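Local coordinates for SusD superfamily protein (Parabacteroides distasonis, PDB 3OTN) that probably binds carbohydrate or another nutrient at the outer membrane, at residues C42-L47 and E80-D85; V118-A123 and G183-G188; S211-S216 and Q371-G376; T288-E293 and K449-K454. All blocks are in the same frame, centred on the assembly; numbering follows the deposited sequence.

Contact 1: C42-L47 and E80-D85. With ACT (acetate ion), chain E.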
loop_
_atom_site.group_PDB
_atom_site.type_symbol
_atom_site.label_atom_id
_atom_site.label_comp_id
_atom_site.label_asym_id
_atom_site.label_seq_id
_atom_site.Cartn_x
_atom_site.Cartn_y
_atom_site.Cartn_z
ATOM N N CYS A 42 8.163 13.254 7.268
ATOM C CA CYS A 42 8.673 12.128 6.449
ATOM C C CYS A 42 8.053 10.827 6.970
ATOM O O CYS A 42 7.979 10.589 8.169
ATOM C CB CYS A 42 10.208 12.040 6.534
ATOM S SG CYS A 42 11.027 13.456 5.743
ATOM N N ASN A 43 7.630 9.986 6.059
ATOM C CA ASN A 43 6.922 8.746 6.396
ATOM C C ASN A 43 7.189 7.802 5.274
ATOM O O ASN A 43 7.285 8.250 4.128
ATOM C CB ASN A 43 5.427 9.043 6.550
ATOM C CG ASN A 43 4.597 7.807 6.982
ATOM O OD1 ASN A 43 4.513 6.824 6.263
ATOM N ND2 ASN A 43 3.983 7.875 8.176
ATOM N N THR A 44 7.265 6.504 5.600
ATOM C CA THR A 44 7.529 5.452 4.635
ATOM C C THR A 44 6.546 5.452 3.451
ATOM O O THR A 44 6.932 5.067 2.323
ATOM C CB THR A 44 7.554 4.050 5.289
ATOM O OG1 THR A 44 6.392 3.911 6.129
ATOM C CG2 THR A 44 8.835 3.835 6.089
ATOM N N ILE A 45 5.303 5.876 3.684
ATOM C CA ILE A 45 4.307 5.911 2.604
ATOM C C ILE A 45 4.668 6.831 1.453
ATOM O O ILE A 45 4.193 6.630 0.330
ATOM C CB ILE A 45 2.868 6.265 3.061
ATOM C CG1 ILE A 45 2.728 7.733 3.508
ATOM C CG2 ILE A 45 2.368 5.262 4.120
ATOM C CD1 ILE A 45 1.257 8.095 3.858
ATOM N N LEU A 46 5.526 7.817 1.717
ATOM C CA LEU A 46 5.897 8.774 0.694
ATOM C C LEU A 46 6.715 8.172 -0.432
ATOM O O LEU A 46 6.617 8.676 -1.561
ATOM C CB LEU A 46 6.628 9.988 1.288
ATOM C CG LEU A 46 5.923 10.847 2.320
ATOM C CD1 LEU A 46 6.870 11.863 2.898
ATOM C CD2 LEU A 46 4.644 11.544 1.768
ATOM N N LEU A 47 7.505 7.127 -0.147
ATOM C CA LEU A 47 8.347 6.479 -1.169
ATOM C C LEU A 47 7.524 6.016 -2.355
ATOM O O LEU A 47 7.958 6.138 -3.511
ATOM C CB LEU A 47 9.110 5.255 -0.602
ATOM C CG LEU A 47 10.112 4.552 -1.560
ATOM C CD1 LEU A 47 11.260 5.484 -1.994
ATOM C CD2 LEU A 47 10.701 3.265 -0.945
ATOM N N GLU A 80 16.123 3.298 3.272
ATOM C CA GLU A 80 16.763 2.632 4.417
ATOM C C GLU A 80 15.740 2.001 5.344
ATOM O O GLU A 80 15.927 0.885 5.817
ATOM C CB GLU A 80 17.611 3.616 5.241
ATOM C CG GLU A 80 18.960 3.817 4.678
ATOM C CD GLU A 80 19.734 4.913 5.371
ATOM O OE1 GLU A 80 19.332 6.102 5.275
ATOM O OE2 GLU A 80 20.773 4.569 5.957
ATOM N N ASP A 81 14.669 2.746 5.621
ATOM C CA ASP A 81 13.626 2.306 6.562
ATOM C C ASP A 81 12.912 1.077 6.007
ATOM O O ASP A 81 12.653 0.121 6.728
ATOM C CB ASP A 81 12.616 3.441 6.805
ATOM C CG ASP A 81 13.304 4.738 7.234
ATOM O OD1 ASP A 81 13.526 4.894 8.436
ATOM O OD2 ASP A 81 13.700 5.543 6.362
ATOM N N TRP A 82 12.613 1.128 4.714
ATOM C CA TRP A 82 11.933 0.039 4.059
ATOM C C TRP A 82 12.788 -1.213 4.056
ATOM O O TRP A 82 12.280 -2.277 4.384
ATOM C CB TRP A 82 11.509 0.377 2.636
ATOM C CG TRP A 82 10.229 1.119 2.517
ATOM C CD1 TRP A 82 10.066 2.465 2.350
ATOM C CD2 TRP A 82 8.926 0.555 2.491
ATOM N NE1 TRP A 82 8.732 2.781 2.249
ATOM C CE2 TRP A 82 8.007 1.621 2.337
ATOM C CE3 TRP A 82 8.438 -0.740 2.603
ATOM C CZ2 TRP A 82 6.624 1.417 2.264
ATOM C CZ3 TRP A 82 7.053 -0.943 2.557
ATOM C CH2 TRP A 82 6.170 0.134 2.358
ATOM N N TRP A 83 14.071 -1.082 3.717
ATOM C CA TRP A 83 14.968 -2.249 3.700
ATOM C C TRP A 83 15.182 -2.853 5.096
ATOM O O TRP A 83 15.006 -4.023 5.292
ATOM C CB TRP A 83 16.324 -1.853 3.118
ATOM C CG TRP A 83 17.278 -2.975 2.928
ATOM C CD1 TRP A 83 18.127 -3.502 3.854
ATOM C CD2 TRP A 83 17.514 -3.673 1.723
ATOM N NE1 TRP A 83 18.879 -4.512 3.302
ATOM C CE2 TRP A 83 18.515 -4.654 1.990
ATOM C CE3 TRP A 83 16.961 -3.602 0.437
ATOM C CZ2 TRP A 83 18.981 -5.532 1.006
ATOM C CZ3 TRP A 83 17.426 -4.491 -0.553
ATOM C CH2 TRP A 83 18.437 -5.429 -0.258
ATOM N N GLN A 84 15.581 -2.031 6.039
ATOM C CA GLN A 84 15.912 -2.503 7.386
ATOM C C GLN A 84 14.699 -3.103 8.097
ATOM O O GLN A 84 14.821 -4.169 8.716
ATOM C CB GLN A 84 16.505 -1.377 8.225
ATOM C CG GLN A 84 17.830 -0.884 7.725
ATOM C CD GLN A 84 18.379 0.312 8.510
ATOM O OE1 GLN A 84 17.783 0.772 9.490
ATOM N NE2 GLN A 84 19.538 0.803 8.081
ATOM N N ASP A 85 13.533 -2.468 7.978
ATOM C CA ASP A 85 12.364 -2.963 8.730
ATOM C C ASP A 85 11.749 -4.179 8.097
ATOM O O ASP A 85 11.308 -5.033 8.827
ATOM C CB ASP A 85 11.254 -1.928 8.858
ATOM C CG ASP A 85 11.609 -0.791 9.807
ATOM O OD1 ASP A 85 12.678 -0.806 10.477
ATOM O OD2 ASP A 85 10.805 0.148 9.833
HETATM C C ACT E . 19.917 -7.777 4.380
HETATM O O ACT E . 20.530 -6.961 3.643
HETATM O OXT ACT E . 19.900 -7.630 5.643
HETATM C CH3 ACT E . 19.204 -8.912 3.762
#

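Contact 2: V118-A123 and G183-G188. With ACT (acetate ion), chain F; EDO (1,2-ethanediol), chain R.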
loop_
_atom_site.group_PDB
_atom_site.type_symbol
_atom_site.label_atom_id
_atom_site.label_comp_id
_atom_site.label_asym_id
_atom_site.label_seq_id
_atom_site.Cartn_x
_atom_site.Cartn_y
_atom_site.Cartn_z
ATOM N N VAL A 118 2.442 -16.292 10.193
ATOM C CA VAL A 118 3.858 -15.965 10.057
ATOM C C VAL A 118 4.290 -16.168 8.624
ATOM O O VAL A 118 5.025 -15.339 8.091
ATOM C CB VAL A 118 4.733 -16.756 11.081
ATOM C CG1 VAL A 118 6.283 -16.429 10.905
ATOM C CG2 VAL A 118 4.241 -16.439 12.517
ATOM N N LYS A 119 3.832 -17.239 7.974
ATOM C CA LYS A 119 4.208 -17.432 6.573
ATOM C C LYS A 119 3.588 -16.346 5.702
ATOM O O LYS A 119 4.242 -15.861 4.776
ATOM C CB LYS A 119 3.828 -18.810 6.058
ATOM C CG LYS A 119 4.699 -19.921 6.596
ATOM C CD LYS A 119 4.088 -21.261 6.214
ATOM C CE LYS A 119 4.832 -22.436 6.857
ATOM N NZ LYS A 119 4.278 -23.728 6.341
ATOM N N PHE A 120 2.330 -15.977 5.981
ATOM C CA PHE A 120 1.708 -14.836 5.303
ATOM C C PHE A 120 2.607 -13.609 5.434
ATOM O O PHE A 120 2.867 -12.932 4.435
ATOM C CB PHE A 120 0.301 -14.526 5.844
ATOM C CG PHE A 120 -0.219 -13.155 5.462
ATOM C CD1 PHE A 120 -0.959 -12.965 4.284
ATOM C CD2 PHE A 120 0.020 -12.066 6.277
ATOM C CE1 PHE A 120 -1.442 -11.700 3.933
ATOM C CE2 PHE A 120 -0.428 -10.789 5.918
ATOM C CZ PHE A 120 -1.187 -10.616 4.749
HETATM N N MSE A 121 3.108 -13.346 6.653
HETATM C CA MSE A 121 3.852 -12.119 6.901
HETATM C C MSE A 121 5.193 -12.094 6.162
HETATM O O MSE A 121 5.632 -11.044 5.679
HETATM C CB MSE A 121 4.088 -11.897 8.416
HETATM C CG MSE A 121 3.991 -10.434 8.810
HETATM SE SE MSE A 121 2.216 -9.740 8.714
HETATM C CE MSE A 121 1.650 -10.613 10.325
ATOM N N ARG A 122 5.857 -13.241 6.131
ATOM C CA ARG A 122 7.124 -13.342 5.465
ATOM C C ARG A 122 6.922 -13.055 3.982
ATOM O O ARG A 122 7.683 -12.303 3.392
ATOM C CB ARG A 122 7.769 -14.708 5.717
ATOM C CG ARG A 122 9.084 -14.817 5.001
ATOM C CD ARG A 122 9.902 -15.961 5.444
ATOM N NE ARG A 122 9.334 -17.239 5.069
ATOM C CZ ARG A 122 9.791 -18.402 5.503
ATOM N NH1 ARG A 122 10.845 -18.461 6.324
ATOM N NH2 ARG A 122 9.182 -19.522 5.123
ATOM N N ALA A 123 5.896 -13.665 3.387
ATOM C CA ALA A 123 5.532 -13.401 2.017
ATOM C C ALA A 123 5.254 -11.925 1.780
ATOM O O ALA A 123 5.660 -11.395 0.751
ATOM C CB ALA A 123 4.325 -14.251 1.565
ATOM N N GLY A 183 -7.793 -7.303 13.542
ATOM C CA GLY A 183 -6.523 -6.927 12.958
ATOM C C GLY A 183 -5.620 -8.119 12.648
ATOM O O GLY A 183 -4.589 -7.928 12.030
ATOM N N ARG A 184 -6.013 -9.341 13.011
ATOM C CA ARG A 184 -5.116 -10.516 12.767
ATOM C C ARG A 184 -5.190 -10.930 11.293
ATOM O O ARG A 184 -6.147 -10.580 10.597
ATOM C CB ARG A 184 -5.497 -11.671 13.675
ATOM C CG ARG A 184 -5.412 -11.258 15.155
ATOM C CD ARG A 184 -5.260 -12.411 16.043
ATOM N NE ARG A 184 -3.951 -13.057 15.898
ATOM C CZ ARG A 184 -2.821 -12.703 16.516
ATOM N NH1 ARG A 184 -2.743 -11.652 17.344
ATOM N NH2 ARG A 184 -1.734 -13.439 16.320
ATOM N N VAL A 185 -4.136 -11.585 10.823
ATOM C CA VAL A 185 -4.131 -12.202 9.503
ATOM C C VAL A 185 -5.312 -13.210 9.399
ATOM O O VAL A 185 -5.644 -13.884 10.368
ATOM C CB VAL A 185 -2.770 -12.916 9.258
ATOM C CG1 VAL A 185 -2.795 -13.719 7.975
ATOM C CG2 VAL A 185 -1.643 -11.855 9.264
ATOM N N SER A 186 -5.969 -13.258 8.248
ATOM C CA SER A 186 -7.110 -14.140 7.995
ATOM C C SER A 186 -6.907 -14.757 6.623
ATOM O O SER A 186 -6.041 -14.319 5.878
ATOM C CB SER A 186 -8.398 -13.311 7.947
ATOM O OG SER A 186 -8.343 -12.332 6.902
HETATM N N MSE A 187 -7.732 -15.731 6.262
HETATM C CA MSE A 187 -7.629 -16.304 4.919
HETATM C C MSE A 187 -7.954 -15.257 3.866
HETATM O O MSE A 187 -7.384 -15.278 2.772
HETATM C CB MSE A 187 -8.540 -17.515 4.759
HETATM C CG MSE A 187 -8.220 -18.305 3.527
HETATM SE SE MSE A 187 -6.539 -19.201 3.871
HETATM C CE MSE A 187 -7.183 -20.567 5.081
ATOM N N GLY A 188 -8.839 -14.315 4.178
ATOM C CA GLY A 188 -9.100 -13.222 3.232
ATOM C C GLY A 188 -7.841 -12.406 2.905
ATOM O O GLY A 188 -7.626 -12.030 1.762
HETATM C C ACT F . 1.484 -24.139 7.902
HETATM O O ACT F . 1.415 -23.995 6.650
HETATM O OXT ACT F . 0.520 -23.637 8.518
HETATM C CH3 ACT F . 2.627 -24.843 8.608
HETATM C C1 EDO R . 12.410 -20.711 9.289
HETATM O O1 EDO R . 13.522 -21.007 10.123
HETATM C C2 EDO R . 12.357 -21.711 8.143
HETATM O O2 EDO R . 11.737 -21.116 6.998
#

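Contact 3: S211-S216 and Q371-G376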
loop_
_atom_site.group_PDB
_atom_site.type_symbol
_atom_site.label_atom_id
_atom_site.label_comp_id
_atom_site.label_asym_id
_atom_site.label_seq_id
_atom_site.Cartn_x
_atom_site.Cartn_y
_atom_site.Cartn_z
ATOM N N SER A 211 -1.385 -17.892 -17.465
ATOM C CA SER A 211 -1.973 -18.732 -16.433
ATOM C C SER A 211 -1.904 -18.055 -15.056
ATOM O O SER A 211 -2.778 -18.307 -14.209
ATOM C CB SER A 211 -1.315 -20.118 -16.376
ATOM O OG SER A 211 0.067 -19.989 -16.168
ATOM N N TYR A 212 -0.911 -17.178 -14.858
ATOM C CA TYR A 212 -0.793 -16.445 -13.603
ATOM C C TYR A 212 -1.958 -15.483 -13.393
ATOM O O TYR A 212 -2.410 -15.296 -12.250
ATOM C CB TYR A 212 0.570 -15.749 -13.476
ATOM C CG TYR A 212 1.691 -16.749 -13.280
ATOM C CD1 TYR A 212 1.989 -17.219 -12.010
ATOM C CD2 TYR A 212 2.420 -17.252 -14.352
ATOM C CE1 TYR A 212 2.994 -18.143 -11.796
ATOM C CE2 TYR A 212 3.425 -18.197 -14.152
ATOM C CZ TYR A 212 3.710 -18.627 -12.868
ATOM O OH TYR A 212 4.708 -19.529 -12.643
ATOM N N TYR A 213 -2.476 -14.907 -14.469
ATOM C CA TYR A 213 -3.723 -14.124 -14.345
ATOM C C TYR A 213 -4.881 -15.003 -13.852
ATOM O O TYR A 213 -5.661 -14.577 -13.020
ATOM C CB TYR A 213 -4.150 -13.489 -15.669
ATOM C CG TYR A 213 -3.234 -12.423 -16.193
ATOM C CD1 TYR A 213 -3.066 -11.228 -15.510
ATOM C CD2 TYR A 213 -2.586 -12.586 -17.417
ATOM C CE1 TYR A 213 -2.258 -10.199 -16.037
ATOM C CE2 TYR A 213 -1.764 -11.592 -17.942
ATOM C CZ TYR A 213 -1.599 -10.411 -17.244
ATOM O OH TYR A 213 -0.784 -9.419 -17.736
ATOM N N ALA A 214 -4.999 -16.221 -14.393
ATOM C CA ALA A 214 -6.078 -17.119 -13.974
ATOM C C ALA A 214 -5.879 -17.546 -12.508
ATOM O O ALA A 214 -6.856 -17.626 -11.758
ATOM C CB ALA A 214 -6.166 -18.322 -14.876
ATOM N N GLU A 215 -4.637 -17.811 -12.087
ATOM C CA GLU A 215 -4.389 -18.154 -10.677
ATOM C C GLU A 215 -4.779 -16.987 -9.759
ATOM O O GLU A 215 -5.318 -17.204 -8.669
ATOM C CB GLU A 215 -2.939 -18.566 -10.447
ATOM C CG GLU A 215 -2.574 -19.887 -11.098
ATOM C CD GLU A 215 -3.420 -21.046 -10.603
ATOM O OE1 GLU A 215 -3.527 -21.212 -9.366
ATOM O OE2 GLU A 215 -3.951 -21.803 -11.452
ATOM N N SER A 216 -4.503 -15.752 -10.204
ATOM C CA SER A 216 -4.885 -14.528 -9.449
ATOM C C SER A 216 -6.390 -14.438 -9.279
ATOM O O SER A 216 -6.888 -14.318 -8.146
ATOM C CB SER A 216 -4.386 -13.241 -10.147
ATOM O OG SER A 216 -4.795 -12.050 -9.459
ATOM N N GLN A 371 -9.170 -11.211 -14.612
ATOM C CA GLN A 371 -10.186 -11.926 -15.388
ATOM C C GLN A 371 -10.138 -11.501 -16.849
ATOM O O GLN A 371 -10.105 -12.364 -17.746
ATOM C CB GLN A 371 -11.603 -11.720 -14.800
ATOM C CG GLN A 371 -12.681 -12.540 -15.469
ATOM C CD GLN A 371 -13.315 -11.822 -16.666
ATOM O OE1 GLN A 371 -13.699 -10.664 -16.557
ATOM N NE2 GLN A 371 -13.434 -12.512 -17.793
ATOM N N VAL A 372 -10.123 -10.190 -17.098
ATOM C CA VAL A 372 -10.076 -9.719 -18.475
ATOM C C VAL A 372 -8.760 -10.106 -19.180
ATOM O O VAL A 372 -8.759 -10.398 -20.371
ATOM C CB VAL A 372 -10.371 -8.205 -18.635
ATOM C CG1 VAL A 372 -9.209 -7.347 -18.161
ATOM C CG2 VAL A 372 -10.692 -7.920 -20.094
ATOM N N ASN A 373 -7.663 -10.114 -18.442
ATOM C CA ASN A 373 -6.371 -10.515 -18.982
ATOM C C ASN A 373 -6.313 -12.019 -19.267
ATOM O O ASN A 373 -5.808 -12.426 -20.296
ATOM C CB ASN A 373 -5.226 -10.093 -18.022
ATOM C CG ASN A 373 -4.706 -8.675 -18.290
ATOM O OD1 ASN A 373 -4.132 -8.417 -19.338
ATOM N ND2 ASN A 373 -4.862 -7.780 -17.323
ATOM N N ALA A 374 -6.824 -12.847 -18.357
ATOM C CA ALA A 374 -6.880 -14.301 -18.606
ATOM C C ALA A 374 -7.812 -14.617 -19.767
ATOM O O ALA A 374 -7.399 -15.247 -20.746
ATOM C CB ALA A 374 -7.313 -15.057 -17.359
ATOM N N ASP A 375 -9.065 -14.179 -19.659
ATOM C CA ASP A 375 -10.112 -14.566 -20.605
ATOM C C ASP A 375 -10.165 -13.736 -21.896
ATOM O O ASP A 375 -10.872 -14.105 -22.827
ATOM C CB ASP A 375 -11.495 -14.528 -19.929
ATOM C CG ASP A 375 -11.612 -15.492 -18.750
ATOM O OD1 ASP A 375 -10.878 -16.500 -18.723
ATOM O OD2 ASP A 375 -12.436 -15.238 -17.840
ATOM N N GLY A 376 -9.479 -12.599 -21.940
ATOM C CA GLY A 376 -9.502 -11.723 -23.112
ATOM C C GLY A 376 -10.795 -10.946 -23.301
ATOM O O GLY A 376 -10.935 -10.230 -24.279
#

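Contact 4: T288-E293 and K449-K454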
loop_
_atom_site.group_PDB
_atom_site.type_symbol
_atom_site.label_atom_id
_atom_site.label_comp_id
_atom_site.label_asym_id
_atom_site.label_seq_id
_atom_site.Cartn_x
_atom_site.Cartn_y
_atom_site.Cartn_z
ATOM N N THR A 288 -1.606 16.688 -7.205
ATOM C CA THR A 288 -1.442 17.651 -8.276
ATOM C C THR A 288 -2.813 18.131 -8.737
ATOM O O THR A 288 -3.784 17.370 -8.763
ATOM C CB THR A 288 -0.685 17.092 -9.477
ATOM O OG1 THR A 288 -1.412 15.990 -10.031
ATOM C CG2 THR A 288 0.695 16.689 -9.102
ATOM N N LYS A 289 -2.866 19.402 -9.101
ATOM C CA LYS A 289 -4.019 19.995 -9.787
ATOM C C LYS A 289 -4.400 19.173 -11.033
ATOM O O LYS A 289 -5.556 18.929 -11.267
ATOM C CB LYS A 289 -3.671 21.453 -10.154
ATOM C CG LYS A 289 -4.597 22.178 -11.145
ATOM C CD LYS A 289 -3.955 23.522 -11.602
ATOM C CE LYS A 289 -4.330 23.885 -13.057
ATOM N NZ LYS A 289 -5.746 24.308 -13.220
ATOM N N GLU A 290 -3.410 18.721 -11.799
ATOM C CA GLU A 290 -3.618 17.923 -13.039
ATOM C C GLU A 290 -4.293 16.567 -12.805
ATOM O O GLU A 290 -5.150 16.143 -13.592
ATOM C CB GLU A 290 -2.287 17.681 -13.794
ATOM C CG GLU A 290 -1.618 18.937 -14.393
ATOM C CD GLU A 290 -0.717 19.700 -13.403
ATOM O OE1 GLU A 290 -0.741 19.417 -12.163
ATOM O OE2 GLU A 290 -0.004 20.596 -13.878
ATOM N N PHE A 291 -3.927 15.882 -11.718
ATOM C CA PHE A 291 -4.608 14.652 -11.368
ATOM C C PHE A 291 -6.023 14.903 -10.911
ATOM O O PHE A 291 -6.944 14.189 -11.328
ATOM C CB PHE A 291 -3.862 13.850 -10.312
ATOM C CG PHE A 291 -4.529 12.537 -9.974
ATOM C CD1 PHE A 291 -4.756 11.589 -10.959
ATOM C CD2 PHE A 291 -4.953 12.266 -8.671
ATOM C CE1 PHE A 291 -5.371 10.362 -10.653
ATOM C CE2 PHE A 291 -5.572 11.064 -8.352
ATOM C CZ PHE A 291 -5.775 10.097 -9.343
ATOM N N VAL A 292 -6.210 15.894 -10.042
ATOM C CA VAL A 292 -7.549 16.181 -9.533
ATOM C C VAL A 292 -8.473 16.517 -10.707
ATOM O O VAL A 292 -9.611 16.020 -10.786
ATOM C CB VAL A 292 -7.518 17.294 -8.475
ATOM C CG1 VAL A 292 -8.944 17.784 -8.131
ATOM C CG2 VAL A 292 -6.781 16.796 -7.204
ATOM N N GLU A 293 -7.971 17.315 -11.654
ATOM C CA GLU A 293 -8.798 17.771 -12.776
ATOM C C GLU A 293 -8.979 16.698 -13.871
ATOM O O GLU A 293 -9.708 16.940 -14.809
ATOM C CB GLU A 293 -8.249 19.101 -13.315
ATOM C CG GLU A 293 -8.398 20.170 -12.201
ATOM C CD GLU A 293 -7.922 21.558 -12.542
ATOM O OE1 GLU A 293 -7.311 21.739 -13.612
ATOM O OE2 GLU A 293 -8.195 22.464 -11.708
ATOM N N LYS A 449 7.060 11.701 -19.729
ATOM C CA LYS A 449 7.538 13.043 -19.349
ATOM C C LYS A 449 6.635 13.602 -18.260
ATOM O O LYS A 449 5.399 13.636 -18.415
ATOM C CB LYS A 449 7.520 13.985 -20.527
ATOM C CG LYS A 449 8.306 15.279 -20.296
ATOM C CD LYS A 449 8.534 16.045 -21.615
ATOM C CE LYS A 449 7.214 16.573 -22.195
ATOM N NZ LYS A 449 7.390 17.461 -23.394
ATOM N N THR A 450 7.232 14.044 -17.154
ATOM C CA THR A 450 6.430 14.457 -16.002
ATOM C C THR A 450 5.999 15.893 -16.203
ATOM O O THR A 450 6.483 16.567 -17.124
ATOM C CB THR A 450 7.203 14.382 -14.679
ATOM O OG1 THR A 450 8.287 15.317 -14.718
ATOM C CG2 THR A 450 7.733 12.991 -14.438
ATOM N N ASN A 451 5.108 16.354 -15.312
ATOM C CA ASN A 451 4.687 17.780 -15.246
ATOM C C ASN A 451 5.861 18.761 -15.210
ATOM O O ASN A 451 5.735 19.887 -15.686
ATOM C CB ASN A 451 3.793 18.043 -14.011
ATOM C CG ASN A 451 2.475 17.280 -14.060
ATOM O OD1 ASN A 451 2.038 16.905 -15.128
ATOM N ND2 ASN A 451 1.840 17.054 -12.894
ATOM N N TRP A 452 7.004 18.309 -14.689
ATOM C CA TRP A 452 8.197 19.157 -14.487
ATOM C C TRP A 452 9.328 18.952 -15.537
ATOM O O TRP A 452 10.476 19.341 -15.298
ATOM C CB TRP A 452 8.664 18.964 -13.018
ATOM C CG TRP A 452 7.480 19.214 -12.078
ATOM C CD1 TRP A 452 7.009 20.440 -11.645
ATOM C CD2 TRP A 452 6.553 18.225 -11.556
ATOM N NE1 TRP A 452 5.876 20.267 -10.869
ATOM C CE2 TRP A 452 5.569 18.926 -10.805
ATOM C CE3 TRP A 452 6.468 16.821 -11.645
ATOM C CZ2 TRP A 452 4.515 18.264 -10.130
ATOM C CZ3 TRP A 452 5.407 16.158 -10.973
ATOM C CH2 TRP A 452 4.453 16.892 -10.224
ATOM N N GLY A 453 8.999 18.361 -16.693
ATOM C CA GLY A 453 9.970 18.149 -17.795
ATOM C C GLY A 453 10.919 16.941 -17.746
ATOM O O GLY A 453 11.787 16.791 -18.623
ATOM N N LYS A 454 10.773 16.061 -16.759
ATOM C CA LYS A 454 11.718 14.926 -16.590
ATOM C C LYS A 454 11.201 13.689 -17.303
ATOM O O LYS A 454 9.994 13.446 -17.300
ATOM C CB LYS A 454 11.933 14.627 -15.099
ATOM C CG LYS A 454 12.394 15.851 -14.290
ATOM C CD LYS A 454 13.735 16.412 -14.783
ATOM C CE LYS A 454 14.162 17.601 -13.926
ATOM N NZ LYS A 454 15.165 18.468 -14.616
HETATM O O HOH W 1 -0.015 14.875 -12.140
#

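Contact 1: C42-L47 and E80-D85
An Asx turn at Asn-43 leads into the segment whose Thr-44 and Leu-47 meet Trp-82 on helix 79-100. Asn-43 OD1 accepts from Ile-45 N at 2.9 Å, in the carbonyl plane and on a lone pair. The turn so shaped presents Thr-44 O to the indole. Trp-82 NE1 donates to Thr-44 O at 2.9 Å, with the oxygen close to the ring plane. The donor stands tilted 34° from the carbonyl plane of Thr-44. Leu-47 N also bonds to Thr-44 O, from the opposite face of that plane, so two N-H groups grip one buried carbonyl. Thr-44 CG2 lies over a face of the indole, 4.3 Å from the centroid of the five-membered ring of Trp-82, a CH-pi contact. Leu-47 CD2 comes obliquely to Trp-82 CD1, at 3.4 Å. With its CG anti to the backbone N (chi1 -176°), Leu-47 reaches out to the helix. Thr-44 OG1 turns elsewhere and bonds to Val-32 O. A leucine in place of Trp-82 would probably leave Thr-44 O without its indole donor and Thr-44 CG2 without a ring face. Ile-132 of helix 108-133 touches both Leu-47 and Trp-82. The Asx turn thus joins strand 42-43 to the helices of this SusD-family fold.

Contact 2: V118-A123 and G183-G188
Val-185 sets its two methyls on two side chains of helix 108-133. Its CG1 lies over a face of the Phe-120 ring, 4.0 Å from the ring centroid, in a CH-pi contact. Val-185 CG2 meets the ring at Phe-120 CD2, 3.4 Å away. The same methyl touches CE of Met-121, a selenomethionine, at 3.7 Å. Bends at chi2 and chi3 (70° and 76°) bring that CE round to the valine. All three side chains are buried. Val-185 sits just before helix 187-202. Ser-186 is the N-cap of this helix, and its OG accepts from Ala-189 N, so the contact joins a helix start to the flank of another helix in this helix-rich SusD fold. Further out, Val-185 N bonds to Tyr-27 OH, which helps fix the backbone of the valine. Tyr-251 meets the Phe-120 ring edge-to-face. On another side of helix 108-133, Arg-122 NH1 gives a nearly straight bond to O2 of a bound 1,2-ethanediol at 2.9 Å, while Arg-122 NE pairs with Asp-167.

Contact 3: S211-S216 and Q371-G376
Tyr-213 and Asn-373 make the stacking part of this contact. Asn-373 CB lies 3.4 Å from the centroid of the Tyr-213 ring, almost on the ring normal, a close CH-pi contact. The amide of Asn-373 carries on over the same face. Its plane is only 10° from that of the ring, and Asn-373 CG is 3.7 Å from Tyr-213 CZ. The ring gets there with CG anti to the carbonyl carbon (chi1 -67°). Asn-373 ND2 bonds to Glu-369 O, one turn back, which helps hold the amide flat on the tyrosine. In the apolar part, Ala-374 CB touches Tyr-213 CB at 3.9 Å and Ala-214 CB at 4.3 Å. The two alanines let helices 210-225 and 360-375 come near: the local axes pass 8.0 Å apart, at 138° between their directions. The contact thus joins two helices far apart in sequence, at the surface of the helical SusD fold. The polar part lies within one helix. Gln-371 NE2 donates to Asp-375 OD2 at 2.9 Å, in the amide plane and on the anti lone pair. This bond spans the last turn of helix 360-375, after which Gly-376 has positive phi. Ser-382 and Asn-379 hold Gln-371 OE1.

Contact 4: T288-E293 and K449-K454
Thr-288 CG2 lies at the edge of the Trp-452 indole, 3.9 Å from Trp-452 CH2, while Asn-451 CB sits over the centre of one ring face. The carboxylate of Glu-290 and the amide of Asn-451 are stacked, with planes 23° apart. Glu-290 OE1 stands 3.6 Å from Asn-451 ND2, too far to be a hydrogen bond. The amide N-H goes to a water instead: Asn-451 ND2 donates to water 1 at 3.0 Å. Thr-288 OG1 donates to water 1 too, at 2.8 Å. That OG1 lies between the backbone N and the carbonyl carbon (chi1 61°), where it also accepts from Phe-291 N at 3.0 Å and caps helix 289-292. Opposite, a type I turn runs from Thr-450 to Gly-453, and Trp-452 N bonds to Thr-450 OG1 in an ST turn. A valine at Thr-288 would probably leave Phe-291 N uncapped and break the water link to Asn-451. The chemistry implies a light, water-mediated join between helix cap and turn, with no direct polar bond from side to side.

Overall arrangement
Contacts 1 and 2 lie closest in the fold, with centres about 21 Å and nearest atoms about 9 Å apart. Their helices 79-100 and 108-133 follow each other in the chain. Contact 2 leads on to contact 3 through the successive helices 187-202 and 210-225; these centres are about 24 Å apart. Contacts 3 and 4 interleave along the sequence: 288-293 lies between the two segments of contact 3, and 371-376 between those of contact 4. Their centres are about 32 Å apart. The centres of contacts 2 and 4 are about 37 Å apart, on opposite sides of the chain's centre. The acetates and ethanediol probably come from the crystallisation liquor, so they do not mark a binding site with certainty.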